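Local coordinates for protein farnesyl pyrophosphate synthetase (Staphylococcus aureus, PDB 5H9D) that probably makes heptaprenyl diphosphate by magnesium-dependent chain elongation, working together with a second, different protein subunit, at residues A[133-136]-A[137-140]; A[164-167]-A[168-172]. All coordinates share one frame; numbering follows the deposited sequence.

Interaction 1 of 2, residues A[133-136]-A[137-140]; sequences ISES and IVDV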
# COMPACT_ATOMS: atom_id res chain seq x y z
N ILE A 133 11.65 2.70 -3.95
CA ILE A 133 10.27 2.77 -3.50
C ILE A 133 9.51 1.44 -3.64
O ILE A 133 8.69 1.11 -2.78
CB ILE A 133 9.49 3.85 -4.29
CG1 ILE A 133 10.18 5.21 -4.11
CG2 ILE A 133 8.05 3.88 -3.83
CD1 ILE A 133 9.43 6.38 -4.72
N SER A 134 9.77 0.70 -4.70
CA SER A 134 9.07 -0.55 -4.95
C SER A 134 9.43 -1.69 -3.98
O SER A 134 8.54 -2.36 -3.48
CB SER A 134 9.28 -1.00 -6.40
OG SER A 134 10.59 -1.49 -6.60
N GLU A 135 10.72 -1.90 -3.73
CA GLU A 135 11.15 -2.95 -2.79
C GLU A 135 10.67 -2.63 -1.36
O GLU A 135 10.39 -3.51 -0.55
CB GLU A 135 12.68 -3.08 -2.80
CG GLU A 135 13.18 -4.52 -2.68
CD GLU A 135 12.95 -5.32 -3.95
OE1 GLU A 135 13.38 -4.87 -5.05
OE2 GLU A 135 12.34 -6.41 -3.86
N SER A 136 10.55 -1.33 -1.08
CA SER A 136 10.07 -0.85 0.20
C SER A 136 8.60 -1.17 0.36
O SER A 136 8.17 -1.54 1.45
CB SER A 136 10.29 0.65 0.33
OG SER A 136 11.68 0.94 0.40
N ILE A 137 7.82 -1.02 -0.71
CA ILE A 137 6.40 -1.29 -0.65
C ILE A 137 6.21 -2.77 -0.43
O ILE A 137 5.29 -3.18 0.28
CB ILE A 137 5.64 -0.85 -1.92
CG1 ILE A 137 5.65 0.69 -2.01
CG2 ILE A 137 4.21 -1.35 -1.88
CD1 ILE A 137 4.53 1.29 -2.86
N VAL A 138 7.09 -3.56 -1.03
CA VAL A 138 7.03 -5.02 -0.86
C VAL A 138 7.25 -5.37 0.62
O VAL A 138 6.57 -6.23 1.17
CB VAL A 138 8.14 -5.76 -1.66
CG1 VAL A 138 7.83 -7.25 -1.68
CG2 VAL A 138 8.26 -5.22 -3.04
N ASP A 139 8.23 -4.70 1.25
CA ASP A 139 8.53 -4.96 2.66
C ASP A 139 7.39 -4.51 3.52
O ASP A 139 7.08 -5.14 4.54
CB ASP A 139 9.82 -4.24 3.10
CG ASP A 139 11.02 -4.60 2.23
OD1 ASP A 139 11.23 -5.80 1.92
OD2 ASP A 139 11.76 -3.68 1.86
N VAL A 140 6.74 -3.43 3.10
CA VAL A 140 5.62 -2.96 3.87
C VAL A 140 4.61 -4.07 3.89
O VAL A 140 4.20 -4.50 4.94
CB VAL A 140 4.97 -1.71 3.27
CG1 VAL A 140 3.71 -1.39 4.07
CG2 VAL A 140 5.92 -0.54 3.34

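Interaction 2 of 2, residues A[164-167]-A[168-172]; sequences RINR and KTALL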
# COMPACT_ATOMS: atom_id res chain seq x y z
N ARG A 164 8.71 -4.67 13.07
CA ARG A 164 7.32 -4.66 12.59
C ARG A 164 6.78 -3.25 12.41
O ARG A 164 5.96 -3.04 11.52
CB ARG A 164 6.41 -5.44 13.56
CG ARG A 164 5.00 -5.80 13.02
CD ARG A 164 4.29 -6.90 13.88
NE ARG A 164 3.72 -6.34 15.11
CZ ARG A 164 3.85 -6.88 16.33
NH1 ARG A 164 4.53 -8.01 16.50
NH2 ARG A 164 3.33 -6.27 17.38
N ILE A 165 7.21 -2.29 13.22
CA ILE A 165 6.69 -0.94 13.03
C ILE A 165 7.57 -0.19 12.05
O ILE A 165 7.26 0.91 11.59
CB ILE A 165 6.54 -0.16 14.36
CG1 ILE A 165 7.89 0.07 15.00
CG2 ILE A 165 5.59 -0.90 15.29
CD1 ILE A 165 7.79 0.96 16.15
N ASN A 166 8.69 -0.81 11.72
CA ASN A 166 9.60 -0.24 10.76
C ASN A 166 9.01 -0.43 9.35
O ASN A 166 8.93 0.52 8.56
CB ASN A 166 10.95 -0.92 10.84
CG ASN A 166 11.87 -0.47 9.73
OD1 ASN A 166 12.20 0.72 9.64
ND2 ASN A 166 12.27 -1.41 8.87
N ARG A 167 8.61 -1.66 9.03
CA ARG A 167 8.02 -1.96 7.72
C ARG A 167 6.63 -1.32 7.63
O ARG A 167 6.29 -0.64 6.65
CB ARG A 167 7.88 -3.46 7.51
CG ARG A 167 9.15 -4.27 7.58
CD ARG A 167 8.81 -5.74 7.83
NE ARG A 167 9.95 -6.46 8.39
CZ ARG A 167 10.95 -6.97 7.68
NH1 ARG A 167 10.95 -6.87 6.34
NH2 ARG A 167 11.97 -7.56 8.30
N LYS A 168 5.83 -1.56 8.65
CA LYS A 168 4.47 -1.05 8.73
C LYS A 168 4.28 0.48 8.65
O LYS A 168 3.34 0.93 7.99
CB LYS A 168 3.82 -1.59 10.01
CG LYS A 168 2.54 -0.91 10.53
CD LYS A 168 2.15 -1.55 11.88
CE LYS A 168 1.25 -0.68 12.77
NZ LYS A 168 -0.19 -0.57 12.34
N THR A 169 5.17 1.27 9.26
CA THR A 169 4.98 2.72 9.27
C THR A 169 6.17 3.61 8.98
O THR A 169 6.07 4.57 8.22
CB THR A 169 4.41 3.16 10.63
OG1 THR A 169 3.23 2.41 10.90
CG2 THR A 169 4.07 4.61 10.64
N ALA A 170 7.29 3.33 9.62
CA ALA A 170 8.51 4.12 9.46
C ALA A 170 9.03 4.19 8.01
O ALA A 170 9.45 5.25 7.52
CB ALA A 170 9.59 3.56 10.39
N LEU A 171 8.97 3.04 7.34
CA LEU A 171 9.45 2.88 5.97
C LEU A 171 8.91 3.86 4.94
O LEU A 171 9.62 4.24 4.04
CB LEU A 171 9.16 1.46 5.52
CG LEU A 171 10.19 0.80 4.64
CD1 LEU A 171 11.56 1.22 5.10
CD2 LEU A 171 9.99 -0.72 4.71
N LEU A 172 7.66 4.26 5.07
CA LEU A 172 7.09 5.20 4.11
C LEU A 172 7.36 6.65 4.51
O LEU A 172 7.17 7.57 3.71
CB LEU A 172 5.58 4.96 3.94
CG LEU A 172 4.98 5.28 2.56
CD1 LEU A 172 5.58 4.35 1.49
CD2 LEU A 172 3.48 5.09 2.62

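Interaction 1 of 2, residues A[133-136]-A[137-140]
Ile137 lies one helical turn beyond Ile133, and the two branched side chains run alongside each other on helix 127-150, with CG2 of Ile133 4.4 Å from CG1 of Ile137. The contact is loose. Ile137 carries CG1 anti to its own carbonyl carbon (chi1 -68°), which folds that branch back over the carbonyl oxygen of Ile133, while the far end of Ile133 leads away from Ile137, and its side chain packs on Ile175 and Val179 of helix 158-183. Round the helix from this pair, Val138 turns its CG2 branch back over the carbonyl of Ser134 and the backbone of Glu135, CG2 coming 3.7 Å from Glu135 CA. Glu135 sends its carboxylate off the helix, where OE2 forms a salt bridge to Arg15 of the subunit 1 chain. Asp139, one turn on, has CG opposite its carbonyl carbon (chi1 -56°), which folds the carboxylate back over the Glu135 carbonyl, OD2 being the nearer oxygen; both groups are acceptors, so they do not bond. OD1 stays 5.9 Å from Glu135 OE2, so the two like charges do not touch. Next to the isoleucine pair, Ser136 bends its hydroxyl back to bond the carbonyl of Leu132, and CG2 of Val140 leans over the Ser136 carbonyl. Beneath run four successive i to i+4 backbone bonds, among them Ile137 N to Ile133 O at 3.1 Å. Packing changes round the helix, with Ile137 at the boundary: Ile133, Ser136 and Asp139 rest on helix 158-183, whereas Ser134, Glu135, Ile137 and Val138 meet Thr83, Ala79 and Leu76 of the subunit 1 chain. This is a regular alpha-helix serving both the all-helical prenyl synthase fold and the interface of a two-component heptaprenyl diphosphate synthase.

Interaction 2 of 2, residues A[164-167]-A[168-172]
Leu171 lays its CD2 methyl against the backbone of Arg167, 3.8 Å from Arg167 CA, within a stretch of helix 158-183 that widens into a pi-type turn in the all-helical prenyl synthase fold. Its own nitrogen reaches back five residues, Leu171 N bonding Asn166 O at 2.8 Å and approaching the carbonyl almost head-on (C=O...N angle 165°). Asn166 has CG anti to the backbone N (chi1 173°), which brings OD1 forward to the methyl of Ala170, 3.9 Å from its CB. Lys168 places its CB over the carbonyl oxygen of Arg164; its chain runs on past that oxygen, CG and CD at equal distance, before the end leads away, and the side chain touches Gln147 and Gln206. The guanidinium of Arg164 goes elsewhere, to a salt bridge with Asp150 and a bond to the carbonyl of Ile234. Thr169, whose OG1 bonds Gln206 of helix 188-215, has its CB at the carbonyl of Ile165. That carbonyl marks the widened turn, because two successive amides share its oxygen: Thr169 N comes from above the carbonyl plane at 3.2 Å, while Ala170 N lies in the plane, 3.1 Å from Ile165 O, with an almost straight N-H...O angle of 177°.

Interactions 1 and 2 lie on consecutive helices, 127-150 and 158-183, and meet where these pack together, their centres about 10 Å apart. CG2 of Val140 approaches the carbonyl oxygen of Arg167 at 3.3 Å, and the CD2 methyl of Leu171 rests against Ser136 O and Asp139 CB. Both are partly buried, but interaction 2 sits nearer the middle of the chain, about 8 Å from its centre against 14 Å, and faces helix 188-215 as well. Interaction 1 instead turns its outer side to the subunit 1 chain. The backbone chemistry follows different patterns: uniform i to i+4 bonding in 133-140, but a mixture of i to i+4 and i to i+5 in 164-172.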